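Local coordinates for protein alkylhalidase CmlS (Streptomyces venezuelae, PDB 3I3L) that binds FAD covalently and acts as a flavin-dependent halogenase in the biosynthesis of the antibiotic chloramphenicol, at residues R197-F202 with W298-E303; C318-L323 with E365-Y370; F324-H329 with L580-V585. All blocks are in the same frame, centred on the assembly; numbering follows the deposited sequence.

Overall arrangement
From the N terminus, contact 1 closes first: strand 197-200 pairs with the end of strand 287-302, enclosing 95 residues rich in strand. Contact 2 then opens in the loop after strand 310-312 and joins it to helix 352-382. Contact 3 starts directly afterwards, at 324-329, and reaches 580-585, near the C terminus. Contacts 2 and 3 therefore cross, their segments alternating along the chain, whereas contact 1 precedes both in series. Contact 1 touches contact 2 through the backbones of Y300 and F319, and contact 2 touches contact 3 through Y370 and F324. Together they tie the large sheet, the flavin-facing loop and two successive helices beside FAD, with the C-terminal loop packed behind 324-329.

Contact 1. Residues R197-F202 with W298-E303; sequences RQYDEF and WSYDTE
Q198 and D301 form the hydrogen-bonded pair of an antiparallel bridge between strand 197-200 and the end of strand 287-302. Q198 N reaches D301 O at 2.9 Å with an N-H...O angle of 179°, while the return bond from D301 N to Q198 O is longer, 3.1 Å, and more bent. Q198 O also accepts from a water at 3.0 Å, and the same water donates to D301 OD1 at 2.8 Å, so one solvent molecule joins the carbonyl to the carboxylate. Farther along, D200 N donates to S299 O at 2.9 Å. D200 OD2 accepts from the amides of F202 and Y203, the former closing an Asx turn, and OD1 accepts from H371 on helix 352-382.

The flanking non-hydrogen-bonded pairs, R197 with T302 and Y199 with Y300, put their side chains on one face of the sheet. R197 bends about its CG-CD bond (chi3 -60°), and its guanidinium lies over one face of the Y300 ring, the planes 15° apart. CZ is 4.0 Å from the Y300 ring centroid, an off-centre cation-pi contact, and CD stands over the same face. R197 NH1 bonds to S186 O and only weakly to Y199 OH. Y300 OH meets S186 OG and the backbone oxygen of D315, a FAD-binding residue. W298 turns an edge toward the face of Y199 in an offset edge-to-face pair, the planes nearly perpendicular, with W298 CE3 3.7 Å from Y199 CD1; Y199 CE1 packs on Y300 CD2, the rings oblique, completing an aromatic cluster. W298 NE1 bonds to Q296, and T302 OG1 to A317 O.

The D301 carboxylate is thus tied through water to the Q198 carbonyl, while the R197 and Y300 face pairs a stacked cation with a tyrosine whose hydroxyl is held by S186 and D315.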
loop_
_atom_site.group_PDB
_atom_site.type_symbol
_atom_site.label_atom_id
_atom_site.label_comp_id
_atom_site.label_asym_id
_atom_site.label_seq_id
_atom_site.Cartn_x
_atom_site.Cartn_y
_atom_site.Cartn_z
ATOM N N ARG A 197 -13.250 2.169 14.492
ATOM C CA ARG A 197 -12.998 1.188 13.434
ATOM C C ARG A 197 -14.257 0.854 12.572
ATOM O O ARG A 197 -15.343 0.587 13.100
ATOM C CB ARG A 197 -12.349 -0.094 13.985
ATOM C CG ARG A 197 -11.979 -1.117 12.848
ATOM C CD ARG A 197 -11.023 -2.189 13.332
ATOM N NE ARG A 197 -9.755 -1.668 13.830
ATOM C CZ ARG A 197 -8.857 -2.397 14.477
ATOM N NH1 ARG A 197 -9.090 -3.692 14.732
ATOM N NH2 ARG A 197 -7.657 -1.860 14.831
ATOM N N GLN A 198 -14.097 0.926 11.251
ATOM C CA GLN A 198 -15.214 0.687 10.306
ATOM C C GLN A 198 -14.859 -0.527 9.462
ATOM O O GLN A 198 -14.102 -0.424 8.502
ATOM C CB GLN A 198 -15.527 1.916 9.439
ATOM C CG GLN A 198 -15.485 3.223 10.268
ATOM C CD GLN A 198 -15.400 4.523 9.402
ATOM O OE1 GLN A 198 -14.598 4.618 8.437
ATOM N NE2 GLN A 198 -16.206 5.518 9.761
ATOM N N TYR A 199 -15.335 -1.704 9.884
ATOM C CA TYR A 199 -15.145 -2.911 9.121
ATOM C C TYR A 199 -15.768 -2.777 7.746
ATOM O O TYR A 199 -16.763 -2.097 7.576
ATOM C CB TYR A 199 -15.651 -4.124 9.883
ATOM C CG TYR A 199 -14.676 -4.549 10.964
ATOM C CD1 TYR A 199 -13.544 -5.303 10.653
ATOM C CD2 TYR A 199 -14.816 -4.069 12.243
ATOM C CE1 TYR A 199 -12.612 -5.659 11.685
ATOM C CE2 TYR A 199 -13.949 -4.373 13.251
ATOM C CZ TYR A 199 -12.873 -5.174 13.002
ATOM O OH TYR A 199 -12.030 -5.454 14.032
ATOM N N ASP A 200 -15.141 -3.363 6.761
ATOM C CA ASP A 200 -15.741 -3.341 5.435
ATOM C C ASP A 200 -16.987 -4.225 5.465
ATOM O O ASP A 200 -17.004 -5.276 6.084
ATOM C CB ASP A 200 -14.804 -3.894 4.391
ATOM C CG ASP A 200 -15.279 -3.568 2.981
ATOM O OD1 ASP A 200 -15.137 -2.408 2.589
ATOM O OD2 ASP A 200 -15.831 -4.461 2.298
ATOM N N GLU A 201 -18.038 -3.758 4.822
ATOM C CA GLU A 201 -19.251 -4.520 4.700
ATOM C C GLU A 201 -19.035 -5.888 4.062
ATOM O O GLU A 201 -19.628 -6.866 4.529
ATOM C CB GLU A 201 -20.273 -3.710 3.909
ATOM C CG GLU A 201 -21.621 -4.229 4.083
ATOM C CD GLU A 201 -22.669 -3.318 3.466
ATOM O OE1 GLU A 201 -22.332 -2.144 3.111
ATOM O OE2 GLU A 201 -23.832 -3.778 3.388
ATOM N N PHE A 202 -18.137 -5.991 3.069
ATOM C CA PHE A 202 -18.027 -7.220 2.275
ATOM C C PHE A 202 -16.682 -7.914 2.217
ATOM O O PHE A 202 -16.618 -9.114 1.908
ATOM C CB PHE A 202 -18.521 -6.953 0.817
ATOM C CG PHE A 202 -19.961 -6.425 0.765
ATOM C CD1 PHE A 202 -20.998 -7.156 1.347
ATOM C CD2 PHE A 202 -20.248 -5.213 0.185
ATOM C CE1 PHE A 202 -22.320 -6.643 1.374
ATOM C CE2 PHE A 202 -21.561 -4.703 0.176
ATOM C CZ PHE A 202 -22.596 -5.433 0.777
ATOM N N TRP A 298 -10.122 -9.273 8.045
ATOM C CA TRP A 298 -11.071 -8.366 7.334
ATOM C C TRP A 298 -10.484 -7.019 7.067
ATOM O O TRP A 298 -9.801 -6.478 7.920
ATOM C CB TRP A 298 -12.292 -8.148 8.203
ATOM C CG TRP A 298 -12.963 -9.426 8.618
ATOM C CD1 TRP A 298 -12.552 -10.696 8.365
ATOM C CD2 TRP A 298 -14.178 -9.527 9.343
ATOM N NE1 TRP A 298 -13.433 -11.569 8.902
ATOM C CE2 TRP A 298 -14.448 -10.872 9.504
ATOM C CE3 TRP A 298 -15.087 -8.576 9.845
ATOM C CZ2 TRP A 298 -15.575 -11.337 10.181
ATOM C CZ3 TRP A 298 -16.196 -9.010 10.505
ATOM C CH2 TRP A 298 -16.438 -10.396 10.688
ATOM N N SER A 299 -10.814 -6.436 5.914
ATOM C CA SER A 299 -10.553 -5.052 5.647
ATOM C C SER A 299 -11.371 -4.143 6.578
ATOM O O SER A 299 -12.463 -4.505 6.937
ATOM C CB SER A 299 -10.927 -4.752 4.217
ATOM O OG SER A 299 -10.093 -5.437 3.282
ATOM N N TYR A 300 -10.824 -2.994 6.970
ATOM C CA TYR A 300 -11.513 -1.930 7.726
ATOM C C TYR A 300 -10.644 -0.674 7.649
ATOM O O TYR A 300 -9.410 -0.769 7.491
ATOM C CB TYR A 300 -11.617 -2.309 9.215
ATOM C CG TYR A 300 -10.289 -2.694 9.877
ATOM C CD1 TYR A 300 -9.371 -1.710 10.294
ATOM C CD2 TYR A 300 -9.925 -4.042 10.037
ATOM C CE1 TYR A 300 -8.194 -2.055 10.935
ATOM C CE2 TYR A 300 -8.717 -4.421 10.663
ATOM C CZ TYR A 300 -7.857 -3.413 11.095
ATOM O OH TYR A 300 -6.680 -3.791 11.652
ATOM N N ASP A 301 -11.260 0.503 7.752
ATOM C CA ASP A 301 -10.466 1.697 8.072
ATOM C C ASP A 301 -10.954 2.280 9.372
ATOM O O ASP A 301 -11.496 1.521 10.212
ATOM C CB ASP A 301 -10.467 2.727 6.881
ATOM C CG ASP A 301 -11.851 3.186 6.509
ATOM O OD1 ASP A 301 -12.849 2.563 6.963
ATOM O OD2 ASP A 301 -11.953 4.155 5.736
ATOM N N THR A 302 -10.780 3.607 9.563
ATOM C CA THR A 302 -11.148 4.267 10.854
ATOM C C THR A 302 -11.845 5.538 10.464
ATOM O O THR A 302 -11.535 6.123 9.452
ATOM C CB THR A 302 -9.954 4.850 11.656
ATOM O OG1 THR A 302 -8.710 4.166 11.371
ATOM C CG2 THR A 302 -10.227 4.882 13.039
ATOM N N GLU A 303 -12.726 6.004 11.328
ATOM C CA GLU A 303 -13.283 7.323 11.181
ATOM C C GLU A 303 -12.176 8.361 11.397
ATOM O O GLU A 303 -12.209 9.421 10.777
ATOM C CB GLU A 303 -14.389 7.509 12.226
ATOM C CG GLU A 303 -15.217 8.722 12.075
ATOM C CD GLU A 303 -16.453 8.759 13.033
ATOM O OE1 GLU A 303 -16.608 7.877 13.934
ATOM O OE2 GLU A 303 -17.300 9.677 12.837
HETATM O O HOH W 1 -14.762 0.856 5.852
#

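Contact 2. Residues C318-L323 with E365-Y370; sequences CFTDPL and EAYEQY. With FAD (flavin-adenine dinucleotide), chain B.
C318 meets the Y367 ring obliquely, its SG 3.8 Å from Y367 CD1, a sulfur-aromatic contact between the loop and helix 352-382. F319 points its side chain away from the helix, its ring meeting FAD at its edge with CZ 3.8 Å from C9, while its carbonyl O lies at the edge of Y367, in the ring plane and 3.4 Å from CE1. T320 returns to the helix and sets CB and CG2 against Y370, with CB 3.7 Å from Y370 CE2. At D321 the carbonyl O accepts a short bond of 2.5 Å from Y370 OH. The D321 side chain makes an Asx turn, OD1 receiving L323 N at 3.0 Å, while OD2 is held by Y378 and N205. P322 presses CB on the flavin, 3.7 Å from C5X.

Y370 extends with CG anti to its backbone N (chi1 178°), which carries the hydroxyl to the loop, where it also accepts from F324 N. A phenylalanine here would probably leave D321 O without this donor and F324 N without its acceptor, loosening this part of the loop. One buried hydroxyl thus serves two backbone groups, helping to hold the loop whose F319 and P322 line the flavin pocket.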
loop_
_atom_site.group_PDB
_atom_site.type_symbol
_atom_site.label_atom_id
_atom_site.label_comp_id
_atom_site.label_asym_id
_atom_site.label_seq_id
_atom_site.Cartn_x
_atom_site.Cartn_y
_atom_site.Cartn_z
ATOM N N CYS A 318 -5.737 0.912 9.664
ATOM C CA CYS A 318 -6.548 0.283 8.660
ATOM C C CYS A 318 -5.864 -0.936 8.176
ATOM O O CYS A 318 -4.668 -1.058 8.383
ATOM C CB CYS A 318 -6.871 1.257 7.505
ATOM S SG CYS A 318 -5.428 1.771 6.524
ATOM N N PHE A 319 -6.625 -1.853 7.549
ATOM C CA PHE A 319 -6.114 -3.147 7.056
ATOM C C PHE A 319 -6.622 -3.370 5.623
ATOM O O PHE A 319 -7.814 -3.149 5.291
ATOM C CB PHE A 319 -6.583 -4.318 7.926
ATOM C CG PHE A 319 -6.001 -5.641 7.505
ATOM C CD1 PHE A 319 -4.788 -6.046 8.012
ATOM C CD2 PHE A 319 -6.636 -6.441 6.548
ATOM C CE1 PHE A 319 -4.184 -7.221 7.590
ATOM C CE2 PHE A 319 -6.078 -7.641 6.131
ATOM C CZ PHE A 319 -4.849 -8.053 6.662
ATOM N N THR A 320 -5.702 -3.741 4.750
ATOM C CA THR A 320 -5.973 -3.846 3.336
ATOM C C THR A 320 -5.806 -5.315 3.020
ATOM O O THR A 320 -4.868 -5.940 3.516
ATOM C CB THR A 320 -4.913 -3.007 2.487
ATOM O OG1 THR A 320 -3.581 -3.257 3.019
ATOM C CG2 THR A 320 -5.167 -1.529 2.562
ATOM N N ASP A 321 -6.744 -5.866 2.238
ATOM C CA ASP A 321 -6.647 -7.207 1.638
ATOM C C ASP A 321 -5.267 -7.387 1.059
ATOM O O ASP A 321 -4.832 -6.595 0.214
ATOM C CB ASP A 321 -7.672 -7.266 0.486
ATOM C CG ASP A 321 -7.716 -8.627 -0.191
ATOM O OD1 ASP A 321 -6.630 -9.205 -0.460
ATOM O OD2 ASP A 321 -8.850 -9.119 -0.463
ATOM N N PRO A 322 -4.545 -8.399 1.540
ATOM C CA PRO A 322 -3.122 -8.584 1.266
ATOM C C PRO A 322 -2.775 -9.072 -0.163
ATOM O O PRO A 322 -1.627 -9.493 -0.411
ATOM C CB PRO A 322 -2.716 -9.664 2.286
ATOM C CG PRO A 322 -4.028 -10.487 2.471
ATOM C CD PRO A 322 -5.057 -9.362 2.534
ATOM N N LEU A 323 -3.732 -9.050 -1.075
ATOM C CA LEU A 323 -3.513 -9.479 -2.455
ATOM C C LEU A 323 -2.285 -8.831 -3.094
ATOM O O LEU A 323 -1.514 -9.501 -3.753
ATOM C CB LEU A 323 -4.727 -9.130 -3.303
ATOM C CG LEU A 323 -4.735 -9.546 -4.758
ATOM C CD1 LEU A 323 -4.486 -11.089 -4.921
ATOM C CD2 LEU A 323 -6.040 -9.113 -5.421
ATOM N N GLU A 365 -7.069 8.424 1.609
ATOM C CA GLU A 365 -6.995 8.360 0.173
ATOM C C GLU A 365 -6.208 7.128 -0.274
ATOM O O GLU A 365 -6.592 6.510 -1.256
ATOM C CB GLU A 365 -6.333 9.611 -0.400
ATOM C CG GLU A 365 -7.232 10.853 -0.210
ATOM C CD GLU A 365 -6.740 12.099 -0.951
ATOM O OE1 GLU A 365 -5.548 12.117 -1.381
ATOM O OE2 GLU A 365 -7.574 13.030 -1.089
ATOM N N ALA A 366 -5.128 6.775 0.438
ATOM C CA ALA A 366 -4.376 5.523 0.117
ATOM C C ALA A 366 -5.277 4.296 0.274
ATOM O O ALA A 366 -5.313 3.408 -0.606
ATOM C CB ALA A 366 -3.186 5.399 0.952
ATOM N N TYR A 367 -6.051 4.281 1.361
ATOM C CA TYR A 367 -6.893 3.131 1.716
ATOM C C TYR A 367 -8.019 2.968 0.666
ATOM O O TYR A 367 -8.229 1.893 0.121
ATOM C CB TYR A 367 -7.529 3.317 3.111
ATOM C CG TYR A 367 -8.487 2.212 3.413
ATOM C CD1 TYR A 367 -8.012 0.979 3.892
ATOM C CD2 TYR A 367 -9.882 2.357 3.169
ATOM C CE1 TYR A 367 -8.873 -0.088 4.163
ATOM C CE2 TYR A 367 -10.772 1.262 3.450
ATOM C CZ TYR A 367 -10.217 0.051 3.946
ATOM O OH TYR A 367 -11.031 -1.035 4.225
ATOM N N GLU A 368 -8.728 4.055 0.406
ATOM C CA GLU A 368 -9.867 4.059 -0.463
ATOM C C GLU A 368 -9.493 3.701 -1.908
ATOM O O GLU A 368 -10.264 3.068 -2.628
ATOM C CB GLU A 368 -10.610 5.405 -0.376
ATOM C CG GLU A 368 -11.671 5.399 0.773
ATOM C CD GLU A 368 -12.327 6.781 1.020
ATOM O OE1 GLU A 368 -12.277 7.647 0.121
ATOM O OE2 GLU A 368 -12.901 6.995 2.118
ATOM N N GLN A 369 -8.307 4.056 -2.337
ATOM C CA GLN A 369 -7.997 3.835 -3.708
ATOM C C GLN A 369 -7.380 2.419 -3.909
ATOM O O GLN A 369 -7.482 1.824 -4.986
ATOM C CB GLN A 369 -7.081 4.941 -4.197
ATOM C CG GLN A 369 -5.660 4.517 -4.397
ATOM C CD GLN A 369 -4.836 5.656 -4.966
ATOM O OE1 GLN A 369 -5.238 6.839 -4.866
ATOM N NE2 GLN A 369 -3.687 5.316 -5.590
ATOM N N TYR A 370 -6.743 1.874 -2.884
ATOM C CA TYR A 370 -6.375 0.505 -2.946
ATOM C C TYR A 370 -7.666 -0.363 -3.019
ATOM O O TYR A 370 -7.705 -1.397 -3.728
ATOM C CB TYR A 370 -5.558 0.096 -1.722
ATOM C CG TYR A 370 -5.215 -1.329 -1.759
ATOM C CD1 TYR A 370 -4.196 -1.796 -2.629
ATOM C CD2 TYR A 370 -5.920 -2.277 -0.982
ATOM C CE1 TYR A 370 -3.893 -3.164 -2.709
ATOM C CE2 TYR A 370 -5.622 -3.669 -1.057
ATOM C CZ TYR A 370 -4.604 -4.099 -1.915
ATOM O OH TYR A 370 -4.232 -5.452 -1.984
HETATM P PA FAD B . 1.967 -5.810 13.526
HETATM O O1A FAD B . 0.780 -6.638 13.960
HETATM O O2A FAD B . 2.914 -6.450 12.572
HETATM O O5B FAD B . 2.774 -5.351 14.869
HETATM C C5B FAD B . 2.071 -4.867 15.996
HETATM C C4B FAD B . 2.794 -5.219 17.316
HETATM O O4B FAD B . 2.057 -4.594 18.393
HETATM C C3B FAD B . 2.809 -6.701 17.604
HETATM O O3B FAD B . 4.127 -7.147 17.706
HETATM C C2B FAD B . 2.085 -6.849 18.951
HETATM O O2B FAD B . 2.767 -7.720 19.798
HETATM C C1B FAD B . 2.088 -5.439 19.520
HETATM N N9A FAD B . 0.991 -5.053 20.387
HETATM C C8A FAD B . -0.341 -5.261 20.185
HETATM N N7A FAD B . -1.025 -4.713 21.214
HETATM C C5A FAD B . -0.144 -4.228 22.119
HETATM C C6A FAD B . -0.315 -3.594 23.336
HETATM N N6A FAD B . -1.521 -3.358 23.819
HETATM N N1A FAD B . 0.804 -3.167 23.999
HETATM C C2A FAD B . 2.067 -3.388 23.509
HETATM N N3A FAD B . 2.215 -4.003 22.303
HETATM C C4A FAD B . 1.130 -4.417 21.613
HETATM N N1 FAD B . 1.751 -7.548 4.509
HETATM C C2 FAD B . 2.745 -7.439 3.551
HETATM O O2 FAD B . 3.354 -6.380 3.484
HETATM N N3 FAD B . 3.024 -8.468 2.691
HETATM C C4 FAD B . 2.325 -9.644 2.758
HETATM O O4 FAD B . 2.621 -10.591 1.960
HETATM C C4X FAD B . 1.298 -9.754 3.698
HETATM N N5 FAD B . 0.592 -10.921 3.803
HETATM C C5X FAD B . -0.344 -11.057 4.803
HETATM C C6 FAD B . -1.082 -12.244 4.912
HETATM C C7 FAD B . -2.071 -12.344 5.861
HETATM C C7M FAD B . -2.871 -13.616 6.018
HETATM C C8 FAD B . -2.272 -11.275 6.728
HETATM C C8M FAD B . -3.253 -11.375 7.827
HETATM C C9 FAD B . -1.576 -10.068 6.606
HETATM C C9A FAD B . -0.601 -9.992 5.623
HETATM N N10 FAD B . 0.115 -8.832 5.555
HETATM C C10 FAD B . 1.023 -8.684 4.576
HETATM C "C1'" FAD B . -0.356 -7.715 6.423
HETATM C "C2'" FAD B . 0.771 -7.236 7.307
HETATM O "O2'" FAD B . 1.309 -8.330 7.933
HETATM C "C3'" FAD B . 0.404 -6.168 8.303
HETATM O "O3'" FAD B . -0.082 -5.036 7.613
HETATM C "C4'" FAD B . 1.659 -5.720 9.124
HETATM O "O4'" FAD B . 2.107 -6.734 9.981
HETATM C "C5'" FAD B . 1.295 -4.532 10.003
HETATM O "O5'" FAD B . 2.422 -4.070 10.690
HETATM P P FAD B . 2.130 -3.338 12.059
HETATM O O1P FAD B . 1.005 -2.344 11.868
HETATM O O2P FAD B . 3.442 -2.849 12.663
HETATM O O3P FAD B . 1.407 -4.438 13.000
#

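Contact 3. Residues F324-H329 with L580-V585; sequences FSQGVH and LHFGGV. With FAD (flavin-adenine dinucleotide), chain B.
F582 carries F324 over one face of its ring, where the flavin-facing loop and first turn of helix 327-347 in the FAD-binding domain are backed by the C-terminal loop 580-585. F324 CB stands 3.9 Å from the F582 ring centroid in a CH-pi contact, and F324 CD1 comes within 3.6 Å of F582 CE1. The two rings are oblique, their planes 39° apart. At the edge of F582, in its plane, sits Q326 OE1. The H329 imidazole has G584 CA over one face, 3.5 Å from its centroid, again a CH-pi contact.

F324 and Q326 belong to the loop leading into helix 327-347, H329 to the helix itself, and F582 and G584 to the facing loop. F324 extends the aromatic packing: its ring meets F373 and F377 of helix 352-382 edge-to-face, and F582 in turn meets F107.

Q326 folds at its second torsion (chi2 -91°), which turns the amide to the loop backbone. NE2 gives F582 O a weak bond of 2.9 Å, whereas OE1 lies 2.8 Å from G583 O, two acceptors that form no hydrogen bond, and so close an approach is itself doubtful. Glycine suits both loop positions: G584 has a positive phi, and a CB there would collide with the H329 ring, while one on G583 would crowd Q326 and jam against the carbonyl oxygen of F582.

On the flavin side, G327 CA passes close to FAD O3', and S325 OG offers O4 a weak bond. Near the N-terminal end of helix 327-347, V328 N donates to FAD O2 at 2.8 Å, with an N-H...O angle of 166°.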
loop_
_atom_site.group_PDB
_atom_site.type_symbol
_atom_site.label_atom_id
_atom_site.label_comp_id
_atom_site.label_asym_id
_atom_site.label_seq_id
_atom_site.Cartn_x
_atom_site.Cartn_y
_atom_site.Cartn_z
ATOM N N PHE A 324 -2.138 -7.526 -2.898
ATOM C CA PHE A 324 -0.969 -6.785 -3.399
ATOM C C PHE A 324 0.102 -6.516 -2.350
ATOM O O PHE A 324 0.943 -5.668 -2.530
ATOM C CB PHE A 324 -1.415 -5.505 -4.104
ATOM C CG PHE A 324 -2.343 -5.783 -5.286
ATOM C CD1 PHE A 324 -1.839 -6.295 -6.482
ATOM C CD2 PHE A 324 -3.719 -5.588 -5.170
ATOM C CE1 PHE A 324 -2.690 -6.583 -7.596
ATOM C CE2 PHE A 324 -4.575 -5.839 -6.254
ATOM C CZ PHE A 324 -4.066 -6.368 -7.459
ATOM N N SER A 325 0.092 -7.256 -1.254
ATOM C CA SER A 325 1.205 -7.167 -0.280
ATOM C C SER A 325 1.536 -5.730 0.147
ATOM O O SER A 325 2.686 -5.346 0.157
ATOM C CB SER A 325 2.473 -7.806 -0.925
ATOM O OG SER A 325 2.300 -9.206 -1.120
ATOM N N GLN A 326 0.523 -4.926 0.445
ATOM C CA GLN A 326 0.676 -3.551 0.776
ATOM C C GLN A 326 0.856 -3.301 2.293
ATOM O O GLN A 326 1.055 -2.148 2.740
ATOM C CB GLN A 326 -0.569 -2.774 0.324
ATOM C CG GLN A 326 -0.835 -2.831 -1.180
ATOM C CD GLN A 326 -0.175 -1.683 -1.957
ATOM O OE1 GLN A 326 0.734 -1.925 -2.767
ATOM N NE2 GLN A 326 -0.631 -0.448 -1.723
ATOM N N GLY A 327 0.692 -4.341 3.090
ATOM C CA GLY A 327 0.439 -4.112 4.531
ATOM C C GLY A 327 1.657 -3.469 5.223
ATOM O O GLY A 327 1.499 -2.491 5.911
ATOM N N VAL A 328 2.826 -4.098 5.102
ATOM C CA VAL A 328 4.051 -3.590 5.713
ATOM C C VAL A 328 4.451 -2.254 5.113
ATOM O O VAL A 328 4.938 -1.364 5.797
ATOM C CB VAL A 328 5.213 -4.608 5.630
ATOM C CG1 VAL A 328 6.556 -3.966 6.199
ATOM C CG2 VAL A 328 4.843 -5.858 6.404
ATOM N N HIS A 329 4.220 -2.102 3.827
ATOM C CA HIS A 329 4.451 -0.817 3.197
ATOM C C HIS A 329 3.608 0.312 3.806
ATOM O O HIS A 329 4.103 1.413 4.106
ATOM C CB HIS A 329 4.202 -0.858 1.677
ATOM C CG HIS A 329 4.359 0.487 1.051
ATOM N ND1 HIS A 329 5.584 1.131 0.995
ATOM C CD2 HIS A 329 3.450 1.340 0.508
ATOM C CE1 HIS A 329 5.416 2.320 0.443
ATOM N NE2 HIS A 329 4.138 2.462 0.125
ATOM N N LEU A 580 -1.208 2.775 -12.619
ATOM C CA LEU A 580 -0.769 1.408 -12.853
ATOM C C LEU A 580 0.542 1.009 -12.169
ATOM O O LEU A 580 1.409 0.327 -12.766
ATOM N N HIS A 581 0.661 1.443 -10.915
ATOM C CA HIS A 581 1.496 0.797 -9.921
ATOM C C HIS A 581 0.556 0.873 -8.741
ATOM O O HIS A 581 -0.260 1.818 -8.679
ATOM C CB HIS A 581 2.779 1.617 -9.630
ATOM C CG HIS A 581 3.810 1.564 -10.723
ATOM N ND1 HIS A 581 4.476 0.404 -11.069
ATOM C CD2 HIS A 581 4.301 2.534 -11.536
ATOM C CE1 HIS A 581 5.317 0.655 -12.062
ATOM N NE2 HIS A 581 5.231 1.939 -12.364
ATOM N N PHE A 582 0.633 -0.084 -7.805
ATOM C CA PHE A 582 -0.348 -0.074 -6.673
ATOM C C PHE A 582 0.049 0.698 -5.374
ATOM O O PHE A 582 -0.723 0.717 -4.386
ATOM C CB PHE A 582 -0.948 -1.469 -6.353
ATOM C CG PHE A 582 -0.017 -2.631 -6.609
ATOM C CD1 PHE A 582 -0.062 -3.319 -7.839
ATOM C CD2 PHE A 582 0.866 -3.084 -5.602
ATOM C CE1 PHE A 582 0.779 -4.438 -8.077
ATOM C CE2 PHE A 582 1.733 -4.218 -5.813
ATOM C CZ PHE A 582 1.685 -4.887 -7.069
ATOM N N GLY A 583 1.203 1.369 -5.374
ATOM C CA GLY A 583 1.648 2.019 -4.129
ATOM C C GLY A 583 2.800 1.213 -3.560
ATOM O O GLY A 583 2.704 -0.026 -3.412
ATOM N N GLY A 584 3.915 1.901 -3.298
ATOM C CA GLY A 584 5.125 1.227 -2.811
ATOM C C GLY A 584 5.973 0.593 -3.899
ATOM O O GLY A 584 6.983 -0.047 -3.601
ATOM N N VAL A 585 5.548 0.752 -5.151
ATOM C CA VAL A 585 6.312 0.311 -6.345
ATOM C C VAL A 585 6.525 1.477 -7.339
ATOM O O VAL A 585 5.646 2.337 -7.497
ATOM C CB VAL A 585 5.585 -0.857 -7.104
ATOM C CG1 VAL A 585 6.424 -1.350 -8.311
ATOM C CG2 VAL A 585 5.275 -1.999 -6.174
HETATM P PA FAD B . 1.967 -5.810 13.526
HETATM O O1A FAD B . 0.780 -6.638 13.960
HETATM O O2A FAD B . 2.914 -6.450 12.572
HETATM O O5B FAD B . 2.774 -5.351 14.869
HETATM C C5B FAD B . 2.071 -4.867 15.996
HETATM C C4B FAD B . 2.794 -5.219 17.316
HETATM O O4B FAD B . 2.057 -4.594 18.393
HETATM C C3B FAD B . 2.809 -6.701 17.604
HETATM O O3B FAD B . 4.127 -7.147 17.706
HETATM C C2B FAD B . 2.085 -6.849 18.951
HETATM O O2B FAD B . 2.767 -7.720 19.798
HETATM C C1B FAD B . 2.088 -5.439 19.520
HETATM N N9A FAD B . 0.991 -5.053 20.387
HETATM C C8A FAD B . -0.341 -5.261 20.185
HETATM N N7A FAD B . -1.025 -4.713 21.214
HETATM C C5A FAD B . -0.144 -4.228 22.119
HETATM C C6A FAD B . -0.315 -3.594 23.336
HETATM N N6A FAD B . -1.521 -3.358 23.819
HETATM N N1A FAD B . 0.804 -3.167 23.999
HETATM C C2A FAD B . 2.067 -3.388 23.509
HETATM N N3A FAD B . 2.215 -4.003 22.303
HETATM C C4A FAD B . 1.130 -4.417 21.613
HETATM N N1 FAD B . 1.751 -7.548 4.509
HETATM C C2 FAD B . 2.745 -7.439 3.551
HETATM O O2 FAD B . 3.354 -6.380 3.484
HETATM N N3 FAD B . 3.024 -8.468 2.691
HETATM C C4 FAD B . 2.325 -9.644 2.758
HETATM O O4 FAD B . 2.621 -10.591 1.960
HETATM C C4X FAD B . 1.298 -9.754 3.698
HETATM N N5 FAD B . 0.592 -10.921 3.803
HETATM C C5X FAD B . -0.344 -11.057 4.803
HETATM C C6 FAD B . -1.082 -12.244 4.912
HETATM C C7 FAD B . -2.071 -12.344 5.861
HETATM C C7M FAD B . -2.871 -13.616 6.018
HETATM C C8 FAD B . -2.272 -11.275 6.728
HETATM C C8M FAD B . -3.253 -11.375 7.827
HETATM C C9 FAD B . -1.576 -10.068 6.606
HETATM C C9A FAD B . -0.601 -9.992 5.623
HETATM N N10 FAD B . 0.115 -8.832 5.555
HETATM C C10 FAD B . 1.023 -8.684 4.576
HETATM C "C1'" FAD B . -0.356 -7.715 6.423
HETATM C "C2'" FAD B . 0.771 -7.236 7.307
HETATM O "O2'" FAD B . 1.309 -8.330 7.933
HETATM C "C3'" FAD B . 0.404 -6.168 8.303
HETATM O "O3'" FAD B . -0.082 -5.036 7.613
HETATM C "C4'" FAD B . 1.659 -5.720 9.124
HETATM O "O4'" FAD B . 2.107 -6.734 9.981
HETATM C "C5'" FAD B . 1.295 -4.532 10.003
HETATM O "O5'" FAD B . 2.422 -4.070 10.690
HETATM P P FAD B . 2.130 -3.338 12.059
HETATM O O1P FAD B . 1.005 -2.344 11.868
HETATM O O2P FAD B . 3.442 -2.849 12.663
HETATM O O3P FAD B . 1.407 -4.438 13.000
#